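Local coordinates for 1-Cys peroxiredoxin (PDB 5K2I), which probably reduces hydrogen peroxide and other peroxides through a single reactive cysteine, and may take part in scavenging nitric oxide, at residues M112-A115 and L120-Q123; F38-A43 and K83-A88; A51-Y56 and I94-D99. All coordinates share one frame; numbering follows the deposited sequence.

Interaction 1 of 3, residues M112-A115 and L120-Q123; sequences MDTA and LRSQ
Met112 and Arg121 face each other as an antiparallel hydrogen-bonded pair in the beta hairpin formed by strands 111-113 and 120-130. Two backbone bonds join them: Met112 N gives to Arg121 O at 2.8 Å, and Arg121 N gives back to Met112 O at 2.9 Å. Asp113 and Leu120 follow as a non-hydrogen-bonded pair, with CA atoms 4.5 Å apart, and Leu120 leans its CD1 methyl back over the backbone carbonyl of Met112.

Met112 does most of the side-chain work. With chi1 at 70° its CG sits between N and the carbonyl carbon, and from there the unbranched chain runs out extended across the partner strand, crossing the Gln123 side chain at a slant. Its CB lies 3.9 Å from Gln123 CG; a long, unbranched, apolar chain can cross the strand in this way and lie against the aliphatic part of the glutamine. On the same face Thr114 sets its CG2 methyl 3.7 Å from Arg121 CG, methyl against methylene, while its OG1 bonds to Gly119 O within the connecting turn.

Further out, Arg121 bends at chi2 (-65°), which carries the guanidinium group away from the hairpin partner; NE bonds to Gly118 O and NH1 to Pro41 O, tying the hairpin to a neighbouring loop. Asp113 starts an Asx turn, its OD1 accepting from Ala115 N from above the carboxylate plane. Thr114 O takes a hydrogen bond from Ser144 OG of the second subunit. At the far end of Met112, the CE methyl presses to 3.2 Å from Ser122 O, a buried carbonyl oxygen with no hydrogen-bond partner.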
loop_
_atom_site.group_PDB
_atom_site.type_symbol
_atom_site.label_atom_id
_atom_site.label_comp_id
_atom_site.label_asym_id
_atom_site.label_seq_id
_atom_site.Cartn_x
_atom_site.Cartn_y
_atom_site.Cartn_z
ATOM N N MET A 112 -11.832 7.046 -5.461
ATOM C CA MET A 112 -10.857 7.772 -4.662
ATOM C C MET A 112 -10.039 8.677 -5.569
ATOM O O MET A 112 -9.790 8.358 -6.727
ATOM C CB MET A 112 -9.948 6.819 -3.902
ATOM C CG MET A 112 -8.999 6.080 -4.783
ATOM S SD MET A 112 -7.839 5.107 -3.816
ATOM C CE MET A 112 -6.986 4.337 -5.173
ATOM N N ASP A 113 -9.630 9.815 -5.028
ATOM C CA ASP A 113 -8.867 10.796 -5.784
ATOM C C ASP A 113 -7.381 10.475 -5.696
ATOM O O ASP A 113 -6.839 10.384 -4.596
ATOM C CB ASP A 113 -9.155 12.197 -5.241
ATOM C CG ASP A 113 -8.652 13.302 -6.145
ATOM O OD1 ASP A 113 -8.039 13.013 -7.192
ATOM O OD2 ASP A 113 -8.885 14.481 -5.797
ATOM N N THR A 114 -6.724 10.284 -6.842
ATOM C CA THR A 114 -5.273 10.085 -6.863
ATOM C C THR A 114 -4.543 11.357 -7.273
ATOM O O THR A 114 -3.325 11.344 -7.476
ATOM C CB THR A 114 -4.852 8.947 -7.805
ATOM O OG1 THR A 114 -5.017 9.352 -9.171
ATOM C CG2 THR A 114 -5.678 7.702 -7.535
ATOM N N ALA A 115 -5.287 12.452 -7.380
ATOM C CA ALA A 115 -4.725 13.757 -7.723
ATOM C C ALA A 115 -3.901 13.683 -9.002
ATOM O O ALA A 115 -4.362 13.163 -10.013
ATOM C CB ALA A 115 -3.881 14.294 -6.567
ATOM N N LEU A 120 -9.401 10.733 -10.745
ATOM C CA LEU A 120 -10.301 9.883 -9.978
ATOM C C LEU A 120 -10.160 8.429 -10.423
ATOM O O LEU A 120 -10.275 8.132 -11.615
ATOM C CB LEU A 120 -11.745 10.355 -10.140
ATOM C CG LEU A 120 -12.726 9.908 -9.060
ATOM C CD1 LEU A 120 -12.442 10.621 -7.734
ATOM C CD2 LEU A 120 -14.157 10.161 -9.524
ATOM N N ARG A 121 -9.892 7.538 -9.471
ATOM C CA ARG A 121 -9.739 6.110 -9.759
ATOM C C ARG A 121 -10.593 5.294 -8.794
ATOM O O ARG A 121 -11.322 5.856 -7.974
ATOM C CB ARG A 121 -8.267 5.702 -9.635
ATOM C CG ARG A 121 -7.330 6.452 -10.578
ATOM C CD ARG A 121 -7.636 6.106 -12.034
ATOM N NE ARG A 121 -6.653 6.668 -12.963
ATOM C CZ ARG A 121 -5.616 5.998 -13.473
ATOM N NH1 ARG A 121 -5.403 4.731 -13.136
ATOM N NH2 ARG A 121 -4.795 6.600 -14.339
ATOM N N SER A 122 -10.483 3.972 -8.861
ATOM C CA SER A 122 -11.196 3.099 -7.942
ATOM C C SER A 122 -10.341 2.739 -6.740
ATOM O O SER A 122 -9.125 2.581 -6.857
ATOM C CB SER A 122 -11.610 1.806 -8.643
ATOM O OG SER A 122 -12.376 0.981 -7.781
ATOM N N GLN A 123 -10.984 2.587 -5.591
ATOM C CA GLN A 123 -10.377 1.886 -4.461
ATOM C C GLN A 123 -10.188 0.422 -4.833
ATOM O O GLN A 123 -10.866 -0.084 -5.742
ATOM C CB GLN A 123 -11.253 2.007 -3.215
ATOM C CG GLN A 123 -11.375 3.442 -2.701
ATOM C CD GLN A 123 -12.412 3.568 -1.590
ATOM O OE1 GLN A 123 -13.305 4.427 -1.644
ATOM N NE2 GLN A 123 -12.305 2.713 -0.587
#

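Interaction 2 of 3, residues F38-A43 and K83-A88; sequences FAVPGA and KAWGEA
Ala43 lies over one face of the Trp85 indole in a CH-pi contact: its CA is 3.8 Å from the centroid of the six-membered ring and 17° off the ring normal, so the C-H side of the backbone rests almost squarely on the aromatic surface. The small side chain makes this closeness possible, since a methyl group adds little bulk between loop and ring.

The remaining contacts across the segments are apolar. Ala43 CB sits 3.6 Å from Trp85 CD2, one of the two atoms shared by the rings. Val40 comes at the indole obliquely, its CG2 methyl 3.8 Å from Trp85 CH2, an outer atom of the six-membered ring. Trp85 reaches both residues because its CG lies anti to the backbone N (chi1 -171°), which throws the broad ring from the helix toward Val40 and Ala43. In this thioredoxin-like fold, helix 79-88 packs here against residues 40-43, and Pro41 and Thr45 fit the first two fixed positions of the peroxiredoxin Pro-X-X-X-Thr-X-X-Cys signature.

Polar contacts come from outside the pair and fix the loop. Ala43 N is hydrogen-bonded to Asn77 OD1, and Gly42 O to Thr45 OG1. Phe44 brings its ring to the same indole with the planes inclined at about 50°, while His52 touches Trp85 and Val40 alike.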
loop_
_atom_site.group_PDB
_atom_site.type_symbol
_atom_site.label_atom_id
_atom_site.label_comp_id
_atom_site.label_asym_id
_atom_site.label_seq_id
_atom_site.Cartn_x
_atom_site.Cartn_y
_atom_site.Cartn_z
ATOM N N PHE A 38 -13.042 -7.912 -9.050
ATOM C CA PHE A 38 -12.084 -7.193 -8.215
ATOM C C PHE A 38 -11.597 -5.952 -8.943
ATOM O O PHE A 38 -11.509 -5.923 -10.176
ATOM C CB PHE A 38 -10.894 -8.094 -7.791
ATOM C CG PHE A 38 -10.039 -8.560 -8.933
ATOM C CD1 PHE A 38 -10.390 -9.687 -9.650
ATOM C CD2 PHE A 38 -8.902 -7.858 -9.296
ATOM C CE1 PHE A 38 -9.615 -10.121 -10.711
ATOM C CE2 PHE A 38 -8.124 -8.279 -10.354
ATOM C CZ PHE A 38 -8.480 -9.409 -11.063
ATOM N N ALA A 39 -11.313 -4.917 -8.157
ATOM C CA ALA A 39 -10.909 -3.626 -8.688
ATOM C C ALA A 39 -9.528 -3.215 -8.216
ATOM O O ALA A 39 -9.090 -3.595 -7.120
ATOM C CB ALA A 39 -11.921 -2.557 -8.288
ATOM N N VAL A 40 -8.875 -2.406 -9.047
ATOM C CA VAL A 40 -7.575 -1.819 -8.755
ATOM C C VAL A 40 -7.627 -0.338 -9.092
ATOM O O VAL A 40 -8.533 0.101 -9.802
ATOM C CB VAL A 40 -6.441 -2.500 -9.560
ATOM C CG1 VAL A 40 -6.291 -3.956 -9.129
ATOM C CG2 VAL A 40 -6.686 -2.368 -11.079
ATOM N N PRO A 41 -6.662 0.443 -8.580
ATOM C CA PRO A 41 -6.647 1.867 -8.911
ATOM C C PRO A 41 -6.207 2.132 -10.337
ATOM O O PRO A 41 -6.462 3.219 -10.871
ATOM C CB PRO A 41 -5.622 2.452 -7.934
ATOM C CG PRO A 41 -5.506 1.434 -6.833
ATOM C CD PRO A 41 -5.684 0.116 -7.526
ATOM N N GLY A 42 -5.562 1.155 -10.962
ATOM C CA GLY A 42 -5.180 1.328 -12.350
ATOM C C GLY A 42 -4.531 0.090 -12.921
ATOM O O GLY A 42 -3.785 -0.615 -12.228
ATOM N N ALA A 43 -4.821 -0.184 -14.187
ATOM C CA ALA A 43 -4.059 -1.183 -14.922
ATOM C C ALA A 43 -2.578 -0.823 -14.847
ATOM O O ALA A 43 -2.215 0.350 -14.877
ATOM C CB ALA A 43 -4.521 -1.257 -16.371
ATOM N N LYS A 83 -7.364 -4.187 -22.113
ATOM C CA LYS A 83 -7.003 -5.294 -22.980
ATOM C C LYS A 83 -5.492 -5.525 -22.966
ATOM O O LYS A 83 -5.040 -6.660 -22.844
ATOM C CB LYS A 83 -7.495 -5.033 -24.403
ATOM C CG LYS A 83 -7.155 -6.143 -25.386
ATOM C CD LYS A 83 -7.871 -5.911 -26.710
ATOM C CE LYS A 83 -7.608 -7.049 -27.682
ATOM N NZ LYS A 83 -6.167 -7.091 -28.038
ATOM N N ALA A 84 -4.721 -4.444 -23.046
ATOM C CA ALA A 84 -3.267 -4.552 -23.051
ATOM C C ALA A 84 -2.768 -5.143 -21.739
ATOM O O ALA A 84 -1.838 -5.945 -21.716
ATOM C CB ALA A 84 -2.640 -3.205 -23.296
ATOM N N TRP A 85 -3.403 -4.763 -20.638
ATOM C CA TRP A 85 -2.972 -5.229 -19.328
ATOM C C TRP A 85 -3.242 -6.721 -19.157
ATOM O O TRP A 85 -2.390 -7.469 -18.656
ATOM C CB TRP A 85 -3.678 -4.433 -18.234
ATOM C CG TRP A 85 -3.164 -4.685 -16.843
ATOM C CD1 TRP A 85 -1.859 -4.874 -16.456
ATOM C CD2 TRP A 85 -3.950 -4.767 -15.652
ATOM N NE1 TRP A 85 -1.796 -5.061 -15.096
ATOM C CE2 TRP A 85 -3.066 -5.008 -14.576
ATOM C CE3 TRP A 85 -5.322 -4.664 -15.395
ATOM C CZ2 TRP A 85 -3.508 -5.147 -13.253
ATOM C CZ3 TRP A 85 -5.763 -4.797 -14.076
ATOM C CH2 TRP A 85 -4.858 -5.049 -13.027
ATOM N N GLY A 86 -4.423 -7.162 -19.581
ATOM C CA GLY A 86 -4.724 -8.586 -19.561
ATOM C C GLY A 86 -3.738 -9.400 -20.394
ATOM O O GLY A 86 -3.298 -10.471 -19.977
ATOM N N GLU A 87 -3.382 -8.886 -21.566
ATOM C CA GLU A 87 -2.408 -9.567 -22.427
ATOM C C GLU A 87 -1.027 -9.637 -21.763
ATOM O O GLU A 87 -0.383 -10.690 -21.783
ATOM C CB GLU A 87 -2.330 -8.875 -23.794
ATOM C CG GLU A 87 -3.553 -9.153 -24.655
ATOM C CD GLU A 87 -3.699 -8.204 -25.829
ATOM O OE1 GLU A 87 -2.877 -7.273 -25.958
ATOM O OE2 GLU A 87 -4.649 -8.394 -26.618
ATOM N N ALA A 88 -0.588 -8.535 -21.153
ATOM C CA ALA A 88 0.712 -8.496 -20.483
ATOM C C ALA A 88 0.797 -9.477 -19.316
ATOM O O ALA A 88 1.879 -9.986 -19.001
ATOM C CB ALA A 88 1.006 -7.086 -19.998
#

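Interaction 3 of 3, residues A51-Y56 and I94-D99; sequences AHLPGY and ILMLAD
Leu53, the first residue of helix 53-65 after the N-cap residue His52, divides its two methyl groups between Ile94 and Met96. CD1 lies 3.7 Å from Ile94 CD1 and also touches the CG2 branch, the two side chains sliding past one another in opposite directions. CD2 meets the Met96 CE methyl tip to tip at 4.0 Å. Met96 gets there by folding: chi2 and chi3 both stand near -62°, which curls the pliable thioether round to the leucine. The forked leucine and the branched isoleucine offer two methyl groups each, a good match for a buried apolar seam.

The helix belongs to the beta-alpha-beta crossover linking the parallel strands 34-40 and 70-75 of the thioredoxin-like sheet, and its first turn packs here beside strand 95-98, the parallel neighbour of 70-75. Pro54 suits that turn, where the missing N-H costs the helix no hydrogen bond, and its CD lies over the face of the His52 imidazole. One turn on from His52, Tyr56 N bonds to His52 O. Tyr56 turns its CB toward Ile94, 3.9 Å from CD1, yet its ring leads off elsewhere and stacks on that of Phe38.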
loop_
_atom_site.group_PDB
_atom_site.type_symbol
_atom_site.label_atom_id
_atom_site.label_comp_id
_atom_site.label_asym_id
_atom_site.label_seq_id
_atom_site.Cartn_x
_atom_site.Cartn_y
_atom_site.Cartn_z
ATOM N N ALA A 51 -3.725 -9.767 -4.247
ATOM C CA ALA A 51 -4.981 -9.019 -4.158
ATOM C C ALA A 51 -5.466 -8.492 -5.507
ATOM O O ALA A 51 -6.532 -7.867 -5.581
ATOM C CB ALA A 51 -4.837 -7.871 -3.170
ATOM N N HIS A 52 -4.705 -8.724 -6.575
ATOM C CA HIS A 52 -5.216 -8.356 -7.892
ATOM C C HIS A 52 -4.865 -9.413 -8.938
ATOM O O HIS A 52 -4.886 -10.603 -8.638
ATOM C CB HIS A 52 -4.745 -6.942 -8.289
ATOM C CG HIS A 52 -3.299 -6.844 -8.660
ATOM N ND1 HIS A 52 -2.875 -6.340 -9.871
ATOM C CD2 HIS A 52 -2.178 -7.188 -7.981
ATOM C CE1 HIS A 52 -1.555 -6.376 -9.921
ATOM N NE2 HIS A 52 -1.109 -6.894 -8.791
ATOM N N LEU A 53 -4.600 -8.996 -10.167
ATOM C CA LEU A 53 -4.574 -9.925 -11.289
ATOM C C LEU A 53 -3.761 -11.221 -11.043
ATOM O O LEU A 53 -4.302 -12.313 -11.226
ATOM C CB LEU A 53 -4.079 -9.191 -12.541
ATOM C CG LEU A 53 -4.573 -9.637 -13.919
ATOM C CD1 LEU A 53 -6.021 -10.111 -13.914
ATOM C CD2 LEU A 53 -4.390 -8.495 -14.898
ATOM N N PRO A 54 -2.489 -11.122 -10.598
ATOM C CA PRO A 54 -1.746 -12.375 -10.394
ATOM C C PRO A 54 -2.425 -13.330 -9.422
ATOM O O PRO A 54 -2.459 -14.535 -9.673
ATOM C CB PRO A 54 -0.404 -11.898 -9.827
ATOM C CG PRO A 54 -0.257 -10.521 -10.331
ATOM C CD PRO A 54 -1.637 -9.944 -10.338
ATOM N N GLY A 55 -2.975 -12.790 -8.337
ATOM C CA GLY A 55 -3.655 -13.592 -7.336
ATOM C C GLY A 55 -4.885 -14.310 -7.855
ATOM O O GLY A 55 -5.130 -15.472 -7.515
ATOM N N TYR A 56 -5.664 -13.630 -8.687
ATOM C CA TYR A 56 -6.865 -14.245 -9.234
ATOM C C TYR A 56 -6.532 -15.183 -10.382
ATOM O O TYR A 56 -7.234 -16.166 -10.587
ATOM C CB TYR A 56 -7.888 -13.164 -9.651
ATOM C CG TYR A 56 -8.489 -12.526 -8.417
ATOM C CD1 TYR A 56 -9.586 -13.093 -7.776
ATOM C CD2 TYR A 56 -7.912 -11.398 -7.847
ATOM C CE1 TYR A 56 -10.100 -12.541 -6.614
ATOM C CE2 TYR A 56 -8.432 -10.837 -6.674
ATOM C CZ TYR A 56 -9.531 -11.409 -6.085
ATOM O OH TYR A 56 -10.056 -10.883 -4.932
ATOM N N ILE A 94 -9.621 -14.444 -17.146
ATOM C CA ILE A 94 -10.201 -13.291 -16.463
ATOM C C ILE A 94 -10.712 -12.233 -17.438
ATOM O O ILE A 94 -10.028 -11.830 -18.377
ATOM C CB ILE A 94 -9.179 -12.678 -15.490
ATOM C CG1 ILE A 94 -8.859 -13.705 -14.388
ATOM C CG2 ILE A 94 -9.707 -11.374 -14.878
ATOM C CD1 ILE A 94 -7.709 -13.345 -13.523
ATOM N N LEU A 95 -11.948 -11.803 -17.215
ATOM C CA LEU A 95 -12.594 -10.846 -18.092
ATOM C C LEU A 95 -12.155 -9.439 -17.714
ATOM O O LEU A 95 -12.365 -9.008 -16.582
ATOM C CB LEU A 95 -14.115 -10.986 -17.994
ATOM C CG LEU A 95 -14.929 -10.020 -18.845
ATOM C CD1 LEU A 95 -14.582 -10.147 -20.323
ATOM C CD2 LEU A 95 -16.409 -10.275 -18.601
ATOM N N MET A 96 -11.534 -8.734 -18.649
ATOM C CA MET A 96 -11.059 -7.380 -18.390
ATOM C C MET A 96 -12.125 -6.335 -18.735
ATOM O O MET A 96 -12.562 -6.237 -19.893
ATOM C CB MET A 96 -9.770 -7.113 -19.180
ATOM C CG MET A 96 -8.747 -8.248 -19.097
ATOM S SD MET A 96 -8.141 -8.565 -17.408
ATOM C CE MET A 96 -7.390 -6.982 -17.093
ATOM N N LEU A 97 -12.550 -5.565 -17.733
ATOM C CA LEU A 97 -13.634 -4.594 -17.895
ATOM C C LEU A 97 -13.192 -3.183 -17.559
ATOM O O LEU A 97 -12.489 -2.949 -16.568
ATOM C CB LEU A 97 -14.832 -4.972 -17.013
ATOM C CG LEU A 97 -15.492 -6.324 -17.307
ATOM C CD1 LEU A 97 -16.569 -6.679 -16.259
ATOM C CD2 LEU A 97 -16.079 -6.335 -18.698
ATOM N N ALA A 98 -13.622 -2.244 -18.390
ATOM C CA ALA A 98 -13.206 -0.854 -18.292
ATOM C C ALA A 98 -14.314 0.065 -17.792
ATOM O O ALA A 98 -15.451 0.031 -18.295
ATOM C CB ALA A 98 -12.714 -0.366 -19.656
ATOM N N ASP A 99 -13.976 0.880 -16.798
ATOM C CA ASP A 99 -14.860 1.939 -16.316
ATOM C C ASP A 99 -14.224 3.296 -16.618
ATOM O O ASP A 99 -13.793 4.000 -15.719
ATOM C CB ASP A 99 -15.096 1.747 -14.812
ATOM C CG ASP A 99 -16.082 2.736 -14.230
ATOM O OD1 ASP A 99 -17.000 3.173 -14.962
ATOM O OD2 ASP A 99 -15.938 3.064 -13.027
#

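Interactions 2 and 3 are close neighbours, their centres about 6 Å apart, whereas interaction 1 lies about 15 Å from interaction 2 and about 17 Å from interaction 3. All three reach the same mixed sheet. Along the chain the segments of interactions 2 and 3 alternate, and the start of helix 53-65 meets helix 79-88 where Leu53 touches Trp85; Trp85 CE3 meets Met96 CE at 3.5 Å where the two contacts join. Interaction 1 comes later, in series, on the hairpin whose longer strand, 120-130, pairs with 34-40. Met112 CE packs on Pro41 CB at 3.6 Å, so the signature loop of the peroxiredoxin is bordered by both the helical layer and the hairpin.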